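Local coordinates for SusD homolog (Bacteroides thetaiotaomicron VPI-5482, PDB 3FDH), which probably binds glycans at the outer membrane as a SusD-like lipoprotein, helping to deliver sugars for uptake, at residues A[335-340]-A[418-423]. Numbering follows the deposited sequence.
Sequences YHELMF and IQKYLA
Phe340 lays its ring flat on the backbone of helix 412-423, a clear instance of an aromatic side chain filling the seam between two antiparallel helices. Lys420 CA lies over the ring centre, 3.5 Å from the Phe340 centroid and 6° off the normal, a CH-pi contact. At the far rim Phe340 CE2 meets Ala423 CB at 3.4 Å, while Phe340 CE1 reaches Gln419 CB at 3.6 Å. With CG anti to the carbonyl carbon (chi1 -79°), the ring projects across the seam, and the extended Lys420 chain runs back the other way, its CG 3.6 Å from Phe340 CB. Replacing Phe340 with alanine is likely to open a gap above Lys420 CA and to leave the Ala423 methyl without its aromatic partner.

Beyond this tight patch the contact is looser and mediated by two waters, though the residues on both sides are buried. Glu337 OE2 and Lys420 NZ stay 4.9 Å apart, bridged by one water; a second accepts from Lys420 NZ and gives a weak bond to Phe340 O. The direct salt bridges of Glu337 and Lys420 go elsewhere, to Arg204 and Asp437. The segment axes approach to 10.2 Å at 172°, an antiparallel helix pair consistent with the TPR-like character of the largely helical SusD fold.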
# COMPACT_ATOMS: atom_id res chain seq x y z
N TYR A 335 5.15 9.03 5.34
CA TYR A 335 6.43 9.49 5.79
C TYR A 335 7.21 8.32 6.36
O TYR A 335 8.41 8.17 6.11
CB TYR A 335 6.28 10.58 6.83
CG TYR A 335 7.57 11.03 7.50
CD1 TYR A 335 8.58 11.67 6.80
CD2 TYR A 335 7.76 10.83 8.87
CE1 TYR A 335 9.75 12.05 7.44
CE2 TYR A 335 8.91 11.24 9.51
CZ TYR A 335 9.90 11.84 8.80
OH TYR A 335 11.03 12.26 9.49
N HIS A 336 6.51 7.43 7.06
CA HIS A 336 7.19 6.28 7.67
C HIS A 336 7.77 5.40 6.59
O HIS A 336 8.89 4.92 6.73
CB HIS A 336 6.40 5.47 8.74
CG HIS A 336 5.02 5.06 8.35
ND1 HIS A 336 3.93 5.89 8.50
CD2 HIS A 336 4.55 3.89 7.85
CE1 HIS A 336 2.84 5.25 8.08
NE2 HIS A 336 3.20 4.04 7.66
N GLU A 337 7.01 5.18 5.52
CA GLU A 337 7.52 4.36 4.41
C GLU A 337 8.80 4.99 3.87
O GLU A 337 9.79 4.31 3.57
CB GLU A 337 6.52 4.19 3.26
CG GLU A 337 7.17 3.50 2.10
CD GLU A 337 6.35 3.41 0.83
OE1 GLU A 337 5.11 3.63 0.81
OE2 GLU A 337 6.98 3.16 -0.19
N LEU A 338 8.81 6.30 3.77
CA LEU A 338 9.98 6.98 3.20
C LEU A 338 11.20 6.80 4.11
O LEU A 338 12.35 6.64 3.68
CB LEU A 338 9.68 8.46 2.97
CG LEU A 338 10.73 9.26 2.22
CD1 LEU A 338 10.69 8.92 0.75
CD2 LEU A 338 10.51 10.77 2.50
N MSE A 339 10.94 6.79 5.39
CA MSE A 339 12.05 6.64 6.37
C MSE A 339 12.56 5.22 6.40
O MSE A 339 13.74 4.99 6.71
CB MSE A 339 11.65 7.12 7.77
CG MSE A 339 11.36 8.64 7.85
SE MSE A 339 12.86 9.76 7.30
CE MSE A 339 12.53 10.04 5.53
N PHE A 340 11.68 4.28 6.08
CA PHE A 340 12.04 2.86 5.99
C PHE A 340 12.84 2.62 4.73
O PHE A 340 13.71 1.73 4.66
CB PHE A 340 10.82 1.94 6.06
CG PHE A 340 10.29 1.73 7.45
CD1 PHE A 340 11.04 1.04 8.40
CD2 PHE A 340 9.03 2.17 7.80
CE1 PHE A 340 10.58 0.84 9.70
CE2 PHE A 340 8.56 1.99 9.10
CZ PHE A 340 9.34 1.29 10.04
N ILE A 418 11.47 -5.91 9.05
CA ILE A 418 10.43 -6.38 10.01
C ILE A 418 9.65 -5.17 10.53
O ILE A 418 8.41 -5.18 10.59
CB ILE A 418 11.01 -7.20 11.19
CG1 ILE A 418 11.53 -8.56 10.67
CG2 ILE A 418 9.93 -7.43 12.22
CD1 ILE A 418 12.33 -9.43 11.69
N GLN A 419 10.37 -4.12 10.87
CA GLN A 419 9.77 -2.91 11.36
C GLN A 419 8.93 -2.21 10.29
O GLN A 419 7.86 -1.66 10.59
CB GLN A 419 10.81 -1.95 12.02
CG GLN A 419 11.39 -2.48 13.35
CD GLN A 419 10.30 -2.78 14.41
OE1 GLN A 419 9.34 -2.02 14.57
NE2 GLN A 419 10.46 -3.88 15.13
N LYS A 420 9.37 -2.27 9.04
CA LYS A 420 8.63 -1.65 7.96
C LYS A 420 7.31 -2.38 7.88
O LYS A 420 6.25 -1.79 7.79
CB LYS A 420 9.40 -1.73 6.62
CG LYS A 420 8.78 -0.99 5.49
CD LYS A 420 9.59 -1.03 4.21
CE LYS A 420 9.15 0.00 3.18
NZ LYS A 420 9.66 -0.37 1.78
N TYR A 421 7.41 -3.69 7.87
CA TYR A 421 6.24 -4.61 7.86
C TYR A 421 5.24 -4.30 8.98
O TYR A 421 4.07 -4.07 8.69
CB TYR A 421 6.67 -6.09 7.85
CG TYR A 421 5.51 -7.04 7.99
CD1 TYR A 421 5.10 -7.46 9.25
CD2 TYR A 421 4.86 -7.56 6.88
CE1 TYR A 421 4.01 -8.29 9.42
CE2 TYR A 421 3.77 -8.41 7.03
CZ TYR A 421 3.35 -8.79 8.28
OH TYR A 421 2.26 -9.67 8.45
N LEU A 422 5.72 -4.12 10.22
CA LEU A 422 4.83 -3.84 11.35
C LEU A 422 4.20 -2.45 11.30
O LEU A 422 3.04 -2.26 11.70
CB LEU A 422 5.57 -4.03 12.70
CG LEU A 422 5.98 -5.49 12.92
CD1 LEU A 422 6.80 -5.55 14.23
CD2 LEU A 422 4.76 -6.42 13.03
N ALA A 423 4.96 -1.48 10.79
CA ALA A 423 4.46 -0.09 10.64
C ALA A 423 3.36 0.09 9.62
O ALA A 423 2.51 0.95 9.73
CB ALA A 423 5.60 0.85 10.27
O HOH W 1 8.61 1.14 -0.34
O HOH W 2 12.40 0.06 2.86